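Local coordinates for absent in melanoma 1 protein (Homo sapiens, PDB 3CW3) that may suppress malignant melanoma, perhaps by acting on the cytoskeleton, and is represented here by one of its betagamma-crystallin Greek key domains, at residues V3-E8 and I34-V39; F19-D24 and S91-V96. All blocks are in the same frame, centred on the assembly; numbering follows the deposited sequence.

Interaction 1 (V3-E8 and I34-V39); sequences VVIYSE and ILIKVV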
# COMPACT_ATOMS: atom_id res chain seq x y z
N VAL A 3 3.94 -3.07 10.06
CA VAL A 3 3.36 -2.01 9.26
C VAL A 3 1.86 -2.07 9.49
O VAL A 3 1.27 -3.15 9.46
CB VAL A 3 3.68 -2.16 7.74
CG1 VAL A 3 3.20 -3.50 7.21
CG2 VAL A 3 3.02 -1.03 6.96
N VAL A 4 1.25 -0.93 9.77
CA VAL A 4 -0.19 -0.89 10.01
C VAL A 4 -0.84 -0.07 8.91
O VAL A 4 -0.27 0.92 8.43
CB VAL A 4 -0.54 -0.28 11.40
CG1 VAL A 4 0.17 -1.06 12.50
CG2 VAL A 4 -0.17 1.19 11.45
N ILE A 5 -2.03 -0.49 8.52
CA ILE A 5 -2.77 0.19 7.46
C ILE A 5 -4.12 0.67 7.95
O ILE A 5 -4.96 -0.12 8.38
CB ILE A 5 -2.99 -0.77 6.26
CG1 ILE A 5 -1.64 -1.23 5.71
CG2 ILE A 5 -3.82 -0.07 5.19
CD1 ILE A 5 -1.73 -2.29 4.64
N TYR A 6 -4.32 1.98 7.89
CA TYR A 6 -5.60 2.56 8.28
C TYR A 6 -6.42 2.68 7.00
O TYR A 6 -6.14 3.52 6.14
CB TYR A 6 -5.41 3.94 8.91
CG TYR A 6 -4.62 3.90 10.18
CD1 TYR A 6 -3.24 4.15 10.18
CD2 TYR A 6 -5.23 3.60 11.39
CE1 TYR A 6 -2.50 4.10 11.36
CE2 TYR A 6 -4.50 3.53 12.58
CZ TYR A 6 -3.14 3.78 12.55
OH TYR A 6 -2.42 3.72 13.73
N SER A 7 -7.41 1.81 6.87
CA SER A 7 -8.28 1.77 5.70
C SER A 7 -9.12 3.02 5.57
O SER A 7 -9.26 3.59 4.49
CB SER A 7 -9.20 0.55 5.78
OG SER A 7 -8.46 -0.61 6.16
N GLU A 8 -9.69 3.45 6.69
CA GLU A 8 -10.54 4.63 6.71
C GLU A 8 -9.96 5.73 7.60
O GLU A 8 -10.51 6.05 8.65
CB GLU A 8 -11.94 4.24 7.21
CG GLU A 8 -11.92 3.43 8.51
CD GLU A 8 -13.27 2.80 8.83
OE1 GLU A 8 -13.74 1.96 8.04
OE2 GLU A 8 -13.85 3.14 9.89
N ILE A 34 -5.64 5.69 1.86
CA ILE A 34 -5.29 4.95 3.06
C ILE A 34 -3.97 5.46 3.61
O ILE A 34 -3.17 6.06 2.88
CB ILE A 34 -5.16 3.44 2.78
CG1 ILE A 34 -4.06 3.20 1.75
CG2 ILE A 34 -6.49 2.87 2.29
CD1 ILE A 34 -3.81 1.73 1.43
N LEU A 35 -3.75 5.25 4.90
CA LEU A 35 -2.51 5.67 5.53
C LEU A 35 -1.72 4.41 5.87
O LEU A 35 -2.19 3.57 6.64
CB LEU A 35 -2.80 6.46 6.80
CG LEU A 35 -1.58 6.97 7.57
CD1 LEU A 35 -0.81 7.97 6.71
CD2 LEU A 35 -2.03 7.61 8.88
N ILE A 36 -0.55 4.28 5.26
CA ILE A 36 0.33 3.15 5.51
C ILE A 36 1.36 3.65 6.50
O ILE A 36 2.10 4.60 6.21
CB ILE A 36 1.08 2.70 4.24
CG1 ILE A 36 0.10 2.34 3.12
CG2 ILE A 36 1.98 1.51 4.57
CD1 ILE A 36 -0.86 1.22 3.44
N LYS A 37 1.43 3.03 7.67
CA LYS A 37 2.38 3.45 8.68
C LYS A 37 3.37 2.35 9.03
O LYS A 37 3.03 1.40 9.74
CB LYS A 37 1.64 3.90 9.95
CG LYS A 37 2.55 4.40 11.06
CD LYS A 37 1.75 4.89 12.27
CE LYS A 37 2.67 5.33 13.40
NZ LYS A 37 3.55 6.45 12.98
N VAL A 38 4.59 2.47 8.52
CA VAL A 38 5.61 1.49 8.84
C VAL A 38 6.13 1.92 10.21
O VAL A 38 6.79 2.95 10.33
CB VAL A 38 6.77 1.49 7.81
CG1 VAL A 38 7.92 0.62 8.32
CG2 VAL A 38 6.29 0.94 6.47
N VAL A 39 5.79 1.13 11.22
CA VAL A 39 6.19 1.41 12.59
C VAL A 39 7.66 1.06 12.80
O VAL A 39 8.40 1.76 13.49
CB VAL A 39 5.33 0.60 13.58
CG1 VAL A 39 5.75 0.89 15.00
CG2 VAL A 39 3.86 0.95 13.38
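Ile5 and Ile36 face each other as a non-hydrogen-bonded pair of the antiparallel strands 2-6 and 33-40, their side chains side by side and directed to the same face of the sheet. Along Ile5, every side-chain carbon meets the same methyl. Ile5 CB lies 4.1 Å from Ile36 CD1, and Ile5 CG1 comes within 3.4 Å of that CD1, tighter than ordinary van der Waals contact. The CG2 branch of Ile5 divides its contacts, 3.7 Å from CD1 of Ile36 and 4.2 Å from CD1 of Ile34, while the tip, CD1, still touches the Ile36 methyl. Ile36 brings its methyl there by a turn at chi2 (-60°), which folds CD1 back towards the neighbouring strand. The other branch of Ile36, CG2, meets CG2 of Val3 at 3.6 Å, and the latter also reaches CG2 of Val38. Beta-branched residues suit this face, because their two branches let each meet more than one neighbour across the strands, while beta-branching favours extended backbone.

On the other face Val4 CG2 lies 3.6 Å from CB of Lys37, and Tyr6 runs alongside Leu35, with CD1 of the ring against Leu35 CD2. The aliphatic part of Lys37 provides apolar packing there, with its CB at the edge of the tyrosine ring; its amine leads away to a salt bridge with Glu62.

Two pairs of backbone bonds hold the register, Val4 with Lys37 and Tyr6 with Leu35; Lys37 N reaches Val4 O at 2.8 Å. The chemistry is thus divided: backbone amides fix the alignment of the two strands of the first Greek key, a buried aliphatic face gives it a place in the core, and a mixed face with a phenol and an amine suits the more exposed side.

Interaction 2 (F19-D24 and S91-V96); sequences FSDIQD and SIRHVV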
# COMPACT_ATOMS: atom_id res chain seq x y z
N PHE A 19 2.29 -8.13 10.59
CA PHE A 19 3.52 -8.56 11.26
C PHE A 19 4.33 -9.55 10.42
O PHE A 19 5.38 -10.02 10.85
CB PHE A 19 3.19 -9.26 12.58
CG PHE A 19 2.63 -8.35 13.63
CD1 PHE A 19 3.46 -7.80 14.60
CD2 PHE A 19 1.26 -8.08 13.68
CE1 PHE A 19 2.94 -6.99 15.61
CE2 PHE A 19 0.74 -7.26 14.68
CZ PHE A 19 1.57 -6.72 15.64
N SER A 20 3.84 -9.87 9.23
CA SER A 20 4.55 -10.84 8.40
C SER A 20 4.19 -10.74 6.92
O SER A 20 3.32 -9.97 6.53
CB SER A 20 4.23 -12.24 8.89
OG SER A 20 2.83 -12.45 8.88
N ASP A 21 4.88 -11.55 6.12
CA ASP A 21 4.63 -11.60 4.68
C ASP A 21 3.19 -12.01 4.41
O ASP A 21 2.65 -12.90 5.07
CB ASP A 21 5.52 -12.65 4.01
CG ASP A 21 6.99 -12.28 4.03
OD1 ASP A 21 7.34 -11.22 3.49
OD2 ASP A 21 7.78 -13.06 4.59
N ILE A 22 2.57 -11.36 3.43
CA ILE A 22 1.22 -11.71 3.02
C ILE A 22 1.34 -11.85 1.50
O ILE A 22 1.47 -10.85 0.79
CB ILE A 22 0.19 -10.62 3.37
CG1 ILE A 22 0.14 -10.40 4.89
CG2 ILE A 22 -1.19 -11.04 2.87
CD1 ILE A 22 -0.43 -11.58 5.68
N GLN A 23 1.31 -13.09 1.01
CA GLN A 23 1.45 -13.36 -0.42
C GLN A 23 0.26 -12.93 -1.27
O GLN A 23 0.37 -12.84 -2.48
CB GLN A 23 1.69 -14.85 -0.67
CG GLN A 23 2.97 -15.39 -0.06
CD GLN A 23 3.24 -16.82 -0.49
OE1 GLN A 23 2.31 -17.62 -0.62
NE2 GLN A 23 4.52 -17.14 -0.69
N ASP A 24 -0.88 -12.69 -0.63
CA ASP A 24 -2.05 -12.26 -1.38
C ASP A 24 -2.97 -11.40 -0.52
O ASP A 24 -3.66 -11.91 0.36
CB ASP A 24 -2.82 -13.47 -1.91
CG ASP A 24 -3.92 -13.08 -2.88
OD1 ASP A 24 -4.29 -11.88 -2.91
OD2 ASP A 24 -4.42 -13.96 -3.61
N SER A 91 0.17 -7.87 -2.66
CA SER A 91 0.90 -8.62 -1.65
C SER A 91 1.82 -7.68 -0.90
O SER A 91 2.18 -6.61 -1.40
CB SER A 91 1.69 -9.77 -2.30
OG SER A 91 2.45 -9.31 -3.42
N ILE A 92 2.19 -8.08 0.31
CA ILE A 92 3.06 -7.28 1.15
C ILE A 92 4.23 -8.14 1.60
O ILE A 92 4.05 -9.21 2.20
CB ILE A 92 2.28 -6.75 2.39
CG1 ILE A 92 1.21 -5.75 1.92
CG2 ILE A 92 3.23 -6.11 3.38
CD1 ILE A 92 0.33 -5.19 3.03
N ARG A 93 5.44 -7.68 1.30
CA ARG A 93 6.65 -8.40 1.66
C ARG A 93 7.31 -7.80 2.89
O ARG A 93 7.55 -6.59 2.97
CB ARG A 93 7.63 -8.39 0.49
CG ARG A 93 8.84 -9.30 0.67
CD ARG A 93 8.52 -10.75 0.30
NE ARG A 93 9.73 -11.56 0.21
CZ ARG A 93 10.40 -12.05 1.25
NH1 ARG A 93 9.97 -11.82 2.49
NH2 ARG A 93 11.51 -12.75 1.05
N HIS A 94 7.61 -8.67 3.85
CA HIS A 94 8.26 -8.28 5.10
C HIS A 94 9.76 -8.44 4.88
O HIS A 94 10.28 -9.55 4.85
CB HIS A 94 7.75 -9.20 6.22
CG HIS A 94 8.36 -8.92 7.56
ND1 HIS A 94 8.82 -7.68 7.93
CD2 HIS A 94 8.53 -9.73 8.64
CE1 HIS A 94 9.25 -7.73 9.18
NE2 HIS A 94 9.09 -8.96 9.63
N VAL A 95 10.45 -7.31 4.72
CA VAL A 95 11.89 -7.34 4.48
C VAL A 95 12.68 -7.73 5.72
O VAL A 95 12.81 -6.95 6.67
CB VAL A 95 12.39 -5.98 3.95
CG1 VAL A 95 13.88 -6.06 3.66
CG2 VAL A 95 11.63 -5.61 2.69
N VAL A 96 13.21 -8.95 5.68
CA VAL A 96 14.01 -9.53 6.76
C VAL A 96 13.17 -9.71 8.02
O VAL A 96 11.98 -9.32 8.00
CB VAL A 96 15.25 -8.65 7.06
CG1 VAL A 96 16.13 -9.31 8.11
CG2 VAL A 96 16.04 -8.43 5.78
OXT VAL A 96 13.69 -10.26 9.02
O HOH W 1 9.83 -12.00 5.84
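The carboxylate of Asp21 meets the guanidinium of Arg93 with the two planes turned 68° apart; the salt bridge runs from one oxygen, OD1, to one nitrogen, NH1. OD1 of Asp21 lies at the guanidinium edge, near its plane, 2.9 Å from Arg93 NH1, and water 1 sits at the edge in that plane. Asp21 OD1 takes a second bond, from the backbone N of His94 at 2.6 Å. The two donors arrive from opposite faces of the carboxylate: NH1 on the syn side, 32° out of plane, and the amide 36° out. Asp21 OD2 is engaged as well, since water 1 donates to it at 2.6 Å and to His94 O at 2.7 Å. Aspartate suits the place because its short chain brings two acceptors to a strand edge; the arginine, bent at chi2, returns its end to it and probably offsets the charge.

On the His94 ring, one face carries the C-terminal Val96 O, 3.3 Å above its centre, while Phe19 O and Ser20 CA approach obliquely; the ring also stacks with Trp43.

Beside this polar cluster, Ile22 and Ile92 form one antiparallel bridge, Ile22 N to Ile92 O and Ile92 N to Ile22 O, both 2.9 Å. Ser91, small enough to pass close to the chain, sets CB against the carbonyls of Ile22 and Gln23, and its hydroxyl bonds to Gln48 O and Phe51 N.

Segment 19-24 therefore runs along the outer edge of strand 91-95, whose other edge pairs with strand 42-46 through Tyr46 and Ile44.

How the interactions relate
The two contacts lie with centres about 14 Å apart, one in each sheet of the crystallin sandwich, and touch where Ile5 CD1 packs 3.9 Å from Ile92 CD1. Interaction 1 joins strands 2-6 and 33-40 in the middle of the four-stranded sheet; interaction 2 belongs to the sheet of strands 55-58, 42-46 and 91-95. Their segments alternate along the chain, 3-8, 19-24, 34-39, 91-96: after strand 16-18 the first Greek key crosses, as segment 19-24, to border strand 91-95 by a single bridge, and then returns as strand 33-40. Strand 61-66 of the second motif returns the exchange beside strand 33-40. This reciprocal swap, familiar in betagamma-crystallins, ties the two motifs into one domain.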